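PDB 3GDE: DNA ligase from Archaeoglobus fulgidus, which probably seals nicks in double-stranded DNA during replication, recombination and repair, using ATP and magnesium and passing through an adenylated lysine intermediate. Local coordinates for residues Lys35-Arg40 against Val206-Gly211; Arg192-Met195 against Asp199-Arg202; Asp44-Ile49 against Gly173-Ala178. One frame throughout, in Å; residues are numbered along the deposited sequence.

After helices 6-16 and 22-34 the chain enters the turn at 35-38 and helix 39-49, which supply one side of contacts 1 and 3. Residues 44-49 meet 173-178 on helix 172-182 in contact 3, closing a loop of 123 residues, mostly helical and without strands. Contact 2 follows in series and is local, folding the end of helix 187-197 onto the start of helix 200-216. Further along that last helix, residues 206-211 return to 35-40, so contact 1 encloses the other two. L200 of contact 2 packs on V46 and M175 of contact 3, joining helices 39-49, 172-182, 187-197 and 200-216 into one cluster.

Contact 1: residues Lys35-Arg40 against Val206-Gly211; sequences KIEDER and VAKKEG
K208 and K209, neighbours on helix 200-216, each reach a different glutamate of segment 35-40. K208 NZ donates to E37 OE1 at 3.2 Å, a salt bridge in which the ammonium sits above the carboxylate plane, 53° out of it, and the two side chains cross at about a right angle. K208 leaves its helix almost straight, with CG anti to the backbone N (chi1 179°), and this extended chain carries CE to 3.3 Å from I36 O, beside the backbone of the turn. The bend at chi4 (-53°) then turns NZ to E37 OE1. The second pair is looser: K209 NZ makes a weak bond to E39 OE1 at 3.3 Å, and K209 CD lies 3.4 Å from the same oxygen. E39 runs extended beyond CG towards helix 200-216, whereas K209 bends at chi3 and chi4 on its way to it.

Behind these pairs, D38 is the N-cap residue of helix 39-49. The aliphatic part of K208 rests on L42 and F183, and E39 also touches V205. The contact thus ties the start of helix 39-49 to helix 200-216 by charge at the surface, where exposure of both glutamates to solvent probably keeps the attraction modest.

Contact 2: residues Arg192-Met195 against Asp199-Arg202; sequences RAYM and DLGR
L200 lies over one face of the Y194 ring, with the two side chains crossing at about a right angle. Its CG stands 3.9 Å from the ring centroid and 16° off the ring normal, a CH-pi contact shifted toward the rim at CD1 and CE1, while CD2 reaches across toward Y194 CG. The same rim meets backbone: Y194 CE1 is 3.6 Å from L200 N, and D199 N lies at the ring edge, near its plane, 3.7 Å from CE1. Y194 has its CG anti to the backbone N (chi1 -174°), a setting that swings the ring out beside the first turn of helix 200-216. The phenol end is held from another helix, by a hydrogen bond between Y194 OH and E172 OE2.

Two consecutive helices are joined here by a short turn: helix 187-197 ends and D199 serves as N-cap of helix 200-216. D199 OD1 accepts from R202 N at 3.2 Å, with a nearly straight N-H angle of 166° and the donor well above the carboxylate plane; the bond from G201 N, at 3.0 Å, is bent and weak. The other carboxylate oxygen, OD2, is hydrogen-bonded to Y43 OH; D199 is buried, and both its carboxylate oxygens have partners. L200 in turn fits against V46, M175 and I179 of two further helices. The Y194 side chain stands about 11 Å from that of R272, a predicted ATP-binding residue.

Contact 3: residues Asp44-Ile49 against Gly173-Ala178; sequences DVVLFI and GIMRDA
M175 leaves helix 172-182 with CG anti to the carbonyl carbon (chi1 -74°), then bends at chi2 and again at chi3, curling SD and CE into a compact hook against helix 39-49. On the opposing helix, I49 has chi1 at -166°; CG1 is anti to the backbone N, and the CG2 branch falls between the backbone N and the carbonyl carbon. That branch is the one that touches M175: CG2 lies 3.5 Å from the sulfur and 3.7 Å from M175 CE. One turn earlier, V46 meets the same methyl with both its branches, CG1 at 3.8 Å from M175 CE and CG2 farther off at 4.2 Å. The end of the methionine therefore rests against two residues three apart on one face of helix 39-49, meeting both side chains at a slant.

The two segments are separated by 123 residues and belong to the DNA ligase N-terminal family region, where this contact forms part of an all-helical core. V46 and M175 are the pair whose CA atoms come nearest, 7.7 Å apart. The contact is apolar throughout, made of methyl groups and a thioether.

Around it, I49 packs on F12 and L16 of helix 6-16 and on L168, and M175 also touches T50. On another side of helix 39-49, D44 forms salt bridges through OD2 to R118 and through OD1 to R121, pairing its buried charge with helix 117-129. I174, next to M175, turns instead to T26 and I29 of helix 22-34.

Contact 1: residues Lys35-Arg40 against Val206-Gly211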
# COMPACT_ATOMS: atom_id res chain seq x y z
N LYS A 35 -8.30 -26.62 6.69
CA LYS A 35 -9.56 -27.31 6.93
C LYS A 35 -10.73 -26.64 6.21
O LYS A 35 -11.89 -27.07 6.32
CB LYS A 35 -9.82 -27.40 8.43
CG LYS A 35 -8.77 -28.22 9.16
CD LYS A 35 -8.97 -28.17 10.65
CE LYS A 35 -7.84 -28.89 11.39
NZ LYS A 35 -6.48 -28.37 10.98
N ILE A 36 -10.42 -25.60 5.45
CA ILE A 36 -11.41 -24.95 4.62
C ILE A 36 -11.46 -25.65 3.26
O ILE A 36 -10.45 -25.74 2.56
CB ILE A 36 -11.13 -23.44 4.46
CG1 ILE A 36 -10.91 -22.79 5.84
CG2 ILE A 36 -12.27 -22.77 3.70
CD1 ILE A 36 -10.34 -21.39 5.82
N GLU A 37 -12.63 -26.17 2.91
CA GLU A 37 -12.81 -26.88 1.65
C GLU A 37 -13.39 -25.99 0.56
O GLU A 37 -13.03 -26.13 -0.60
CB GLU A 37 -13.66 -28.14 1.82
CG GLU A 37 -12.86 -29.36 2.29
CD GLU A 37 -11.72 -29.75 1.33
OE1 GLU A 37 -11.83 -29.55 0.09
OE2 GLU A 37 -10.70 -30.27 1.84
N ASP A 38 -14.28 -25.08 0.95
CA ASP A 38 -14.86 -24.15 0.00
C ASP A 38 -13.85 -23.07 -0.36
O ASP A 38 -13.40 -22.32 0.51
CB ASP A 38 -16.15 -23.53 0.56
CG ASP A 38 -16.81 -22.58 -0.41
OD1 ASP A 38 -16.26 -21.50 -0.65
OD2 ASP A 38 -17.87 -22.92 -0.96
N GLU A 39 -13.49 -23.00 -1.64
CA GLU A 39 -12.35 -22.19 -2.07
C GLU A 39 -12.58 -20.67 -1.97
O GLU A 39 -11.62 -19.91 -1.89
CB GLU A 39 -11.80 -22.64 -3.43
CG GLU A 39 -12.71 -22.39 -4.63
CD GLU A 39 -12.11 -22.91 -5.95
OE1 GLU A 39 -11.66 -24.10 -5.98
OE2 GLU A 39 -12.10 -22.15 -6.94
N ARG A 40 -13.84 -20.25 -1.95
CA ARG A 40 -14.16 -18.84 -1.78
C ARG A 40 -14.23 -18.39 -0.32
O ARG A 40 -13.98 -17.23 -0.04
CB ARG A 40 -15.41 -18.43 -2.56
CG ARG A 40 -16.64 -19.21 -2.24
CD ARG A 40 -17.33 -19.62 -3.54
NE ARG A 40 -18.15 -18.55 -4.10
CZ ARG A 40 -19.46 -18.67 -4.35
NH1 ARG A 40 -20.10 -19.81 -4.10
NH2 ARG A 40 -20.13 -17.64 -4.87
N VAL A 206 -4.64 -21.41 -5.18
CA VAL A 206 -3.77 -22.19 -6.06
C VAL A 206 -2.95 -23.17 -5.24
O VAL A 206 -2.78 -24.32 -5.64
CB VAL A 206 -2.88 -21.28 -6.95
CG1 VAL A 206 -1.83 -22.10 -7.73
CG2 VAL A 206 -3.75 -20.50 -7.93
N ALA A 207 -2.47 -22.73 -4.08
CA ALA A 207 -1.70 -23.58 -3.18
C ALA A 207 -2.53 -24.75 -2.67
O ALA A 207 -2.02 -25.84 -2.51
CB ALA A 207 -1.12 -22.77 -2.01
N LYS A 208 -3.82 -24.51 -2.41
CA LYS A 208 -4.74 -25.55 -1.98
C LYS A 208 -4.96 -26.61 -3.07
O LYS A 208 -4.85 -27.81 -2.83
CB LYS A 208 -6.08 -24.92 -1.59
CG LYS A 208 -7.15 -25.91 -1.14
CD LYS A 208 -8.53 -25.30 -1.25
CE LYS A 208 -9.60 -26.17 -0.62
NZ LYS A 208 -9.60 -27.57 -1.12
N LYS A 209 -5.26 -26.13 -4.27
CA LYS A 209 -5.65 -26.99 -5.38
C LYS A 209 -4.48 -27.71 -6.04
O LYS A 209 -4.62 -28.86 -6.45
CB LYS A 209 -6.42 -26.17 -6.42
CG LYS A 209 -7.75 -25.61 -5.93
CD LYS A 209 -8.52 -24.89 -7.06
CE LYS A 209 -9.11 -25.88 -8.08
NZ LYS A 209 -10.39 -25.39 -8.71
N GLU A 210 -3.33 -27.04 -6.13
CA GLU A 210 -2.22 -27.53 -6.98
C GLU A 210 -0.86 -27.55 -6.29
O GLU A 210 0.14 -27.91 -6.91
CB GLU A 210 -2.13 -26.70 -8.28
CG GLU A 210 -3.38 -26.69 -9.16
CD GLU A 210 -3.67 -28.02 -9.83
OE1 GLU A 210 -4.86 -28.44 -9.82
OE2 GLU A 210 -2.73 -28.66 -10.36
N GLY A 211 -0.82 -27.15 -5.02
CA GLY A 211 0.43 -27.13 -4.25
C GLY A 211 1.57 -26.30 -4.85
O GLY A 211 1.34 -25.36 -5.62

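Contact 2: residues Arg192-Met195 against Asp199-Arg202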
# COMPACT_ATOMS: atom_id res chain seq x y z
N ARG A 192 6.93 -15.45 -4.28
CA ARG A 192 7.10 -15.19 -5.72
C ARG A 192 5.79 -15.08 -6.48
O ARG A 192 5.64 -14.20 -7.31
CB ARG A 192 8.01 -16.24 -6.37
CG ARG A 192 9.45 -15.82 -6.47
CD ARG A 192 10.28 -16.87 -7.22
NE ARG A 192 10.89 -17.83 -6.30
CZ ARG A 192 10.62 -19.13 -6.27
NH1 ARG A 192 9.74 -19.66 -7.13
NH2 ARG A 192 11.23 -19.91 -5.38
N ALA A 193 4.87 -15.99 -6.19
CA ALA A 193 3.53 -16.00 -6.79
C ALA A 193 2.70 -14.76 -6.40
O ALA A 193 1.93 -14.22 -7.21
CB ALA A 193 2.79 -17.28 -6.41
N TYR A 194 2.85 -14.33 -5.15
CA TYR A 194 2.23 -13.11 -4.67
C TYR A 194 2.72 -11.87 -5.41
O TYR A 194 1.93 -10.96 -5.72
CB TYR A 194 2.47 -12.95 -3.16
CG TYR A 194 1.75 -11.78 -2.53
CD1 TYR A 194 0.43 -11.49 -2.85
CD2 TYR A 194 2.39 -10.99 -1.58
CE1 TYR A 194 -0.24 -10.43 -2.24
CE2 TYR A 194 1.74 -9.94 -0.97
CZ TYR A 194 0.42 -9.66 -1.31
OH TYR A 194 -0.22 -8.60 -0.69
N MET A 195 4.02 -11.83 -5.68
CA MET A 195 4.63 -10.68 -6.37
C MET A 195 4.12 -10.49 -7.81
O MET A 195 4.13 -9.38 -8.33
CB MET A 195 6.16 -10.76 -6.31
CG MET A 195 6.76 -10.71 -4.89
SD MET A 195 6.26 -9.29 -3.89
CE MET A 195 6.94 -9.73 -2.30
N ASP A 199 -2.52 -10.85 -5.18
CA ASP A 199 -3.72 -11.31 -4.51
C ASP A 199 -3.37 -12.58 -3.73
O ASP A 199 -3.27 -13.66 -4.32
CB ASP A 199 -4.82 -11.59 -5.54
CG ASP A 199 -6.18 -11.89 -4.90
OD1 ASP A 199 -6.24 -12.29 -3.71
OD2 ASP A 199 -7.19 -11.73 -5.60
N LEU A 200 -3.18 -12.44 -2.41
CA LEU A 200 -2.83 -13.56 -1.55
C LEU A 200 -3.92 -14.61 -1.46
O LEU A 200 -3.64 -15.79 -1.23
CB LEU A 200 -2.47 -13.09 -0.13
CG LEU A 200 -1.01 -13.17 0.29
CD1 LEU A 200 -0.89 -13.06 1.81
CD2 LEU A 200 -0.32 -14.46 -0.20
N GLY A 201 -5.17 -14.18 -1.62
CA GLY A 201 -6.31 -15.09 -1.67
C GLY A 201 -6.23 -16.03 -2.86
O GLY A 201 -6.35 -17.25 -2.70
N ARG A 202 -6.01 -15.45 -4.04
CA ARG A 202 -5.77 -16.21 -5.27
C ARG A 202 -4.61 -17.20 -5.08
O ARG A 202 -4.71 -18.36 -5.48
CB ARG A 202 -5.45 -15.26 -6.42
CG ARG A 202 -6.03 -15.68 -7.77
CD ARG A 202 -4.99 -16.08 -8.80
NE ARG A 202 -4.53 -14.92 -9.55
CZ ARG A 202 -4.14 -14.92 -10.82
NH1 ARG A 202 -4.15 -16.03 -11.56
NH2 ARG A 202 -3.73 -13.77 -11.37

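Contact 3: residues Asp44-Ile49 against Gly173-Ala178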
# COMPACT_ATOMS: atom_id res chain seq x y z
N ASP A 44 -11.71 -15.55 0.89
CA ASP A 44 -12.17 -14.49 1.77
C ASP A 44 -11.43 -14.46 3.10
O ASP A 44 -11.04 -13.39 3.57
CB ASP A 44 -13.68 -14.59 1.98
CG ASP A 44 -14.47 -14.17 0.77
OD1 ASP A 44 -13.96 -13.37 -0.05
OD2 ASP A 44 -15.63 -14.63 0.63
N VAL A 45 -11.20 -15.62 3.70
CA VAL A 45 -10.51 -15.68 5.00
C VAL A 45 -9.07 -15.12 4.90
O VAL A 45 -8.62 -14.41 5.79
CB VAL A 45 -10.54 -17.13 5.61
CG1 VAL A 45 -9.52 -17.30 6.74
CG2 VAL A 45 -11.92 -17.44 6.12
N VAL A 46 -8.38 -15.44 3.81
CA VAL A 46 -7.01 -15.00 3.62
C VAL A 46 -6.95 -13.46 3.49
O VAL A 46 -6.14 -12.80 4.16
CB VAL A 46 -6.30 -15.72 2.44
CG1 VAL A 46 -4.98 -15.05 2.10
CG2 VAL A 46 -6.06 -17.18 2.79
N LEU A 47 -7.82 -12.91 2.65
CA LEU A 47 -7.99 -11.47 2.57
C LEU A 47 -8.39 -10.87 3.91
O LEU A 47 -7.66 -10.05 4.46
CB LEU A 47 -8.99 -11.09 1.47
CG LEU A 47 -8.35 -10.76 0.11
CD1 LEU A 47 -7.73 -11.98 -0.53
CD2 LEU A 47 -9.34 -10.08 -0.84
N PHE A 48 -9.53 -11.32 4.45
CA PHE A 48 -10.10 -10.75 5.68
C PHE A 48 -9.14 -10.71 6.88
O PHE A 48 -9.12 -9.72 7.61
CB PHE A 48 -11.41 -11.45 6.07
CG PHE A 48 -12.54 -11.24 5.08
CD1 PHE A 48 -12.37 -10.47 3.94
CD2 PHE A 48 -13.79 -11.81 5.31
CE1 PHE A 48 -13.41 -10.28 3.04
CE2 PHE A 48 -14.84 -11.62 4.43
CZ PHE A 48 -14.65 -10.86 3.28
N ILE A 49 -8.34 -11.76 7.08
CA ILE A 49 -7.41 -11.77 8.22
C ILE A 49 -6.33 -10.68 8.11
O ILE A 49 -5.79 -10.22 9.13
CB ILE A 49 -6.81 -13.18 8.47
CG1 ILE A 49 -6.13 -13.25 9.84
CG2 ILE A 49 -5.84 -13.57 7.34
CD1 ILE A 49 -5.87 -14.68 10.34
N GLY A 173 3.94 -11.23 6.09
CA GLY A 173 4.97 -12.24 6.34
C GLY A 173 4.42 -13.50 7.01
O GLY A 173 4.69 -14.61 6.58
N ILE A 174 3.62 -13.31 8.06
CA ILE A 174 2.98 -14.44 8.72
C ILE A 174 2.05 -15.18 7.74
O ILE A 174 2.10 -16.41 7.64
CB ILE A 174 2.26 -14.01 10.00
CG1 ILE A 174 3.31 -13.69 11.07
CG2 ILE A 174 1.25 -15.08 10.45
CD1 ILE A 174 2.76 -12.94 12.27
N MET A 175 1.25 -14.43 6.99
CA MET A 175 0.34 -15.03 6.01
C MET A 175 1.01 -15.85 4.90
O MET A 175 0.54 -16.94 4.58
CB MET A 175 -0.60 -13.99 5.42
CG MET A 175 -1.68 -13.55 6.38
SD MET A 175 -2.66 -14.92 7.05
CE MET A 175 -3.35 -15.58 5.52
N ARG A 176 2.10 -15.31 4.33
CA ARG A 176 2.93 -16.03 3.35
C ARG A 176 3.39 -17.36 3.96
O ARG A 176 3.26 -18.41 3.34
CB ARG A 176 4.15 -15.18 2.90
CG ARG A 176 5.37 -16.00 2.41
CD ARG A 176 6.70 -15.22 2.33
NE ARG A 176 6.92 -14.33 3.48
CZ ARG A 176 7.85 -14.50 4.43
NH1 ARG A 176 8.69 -15.53 4.38
NH2 ARG A 176 7.94 -13.62 5.43
N ASP A 177 3.91 -17.29 5.18
CA ASP A 177 4.47 -18.44 5.88
C ASP A 177 3.39 -19.46 6.25
O ASP A 177 3.65 -20.67 6.22
CB ASP A 177 5.21 -17.98 7.14
CG ASP A 177 6.53 -17.27 6.85
OD1 ASP A 177 6.98 -17.27 5.69
OD2 ASP A 177 7.13 -16.72 7.79
N ALA A 178 2.20 -18.97 6.60
CA ALA A 178 1.08 -19.82 7.00
C ALA A 178 0.48 -20.55 5.81
O ALA A 178 0.11 -21.72 5.91
CB ALA A 178 0.02 -18.99 7.71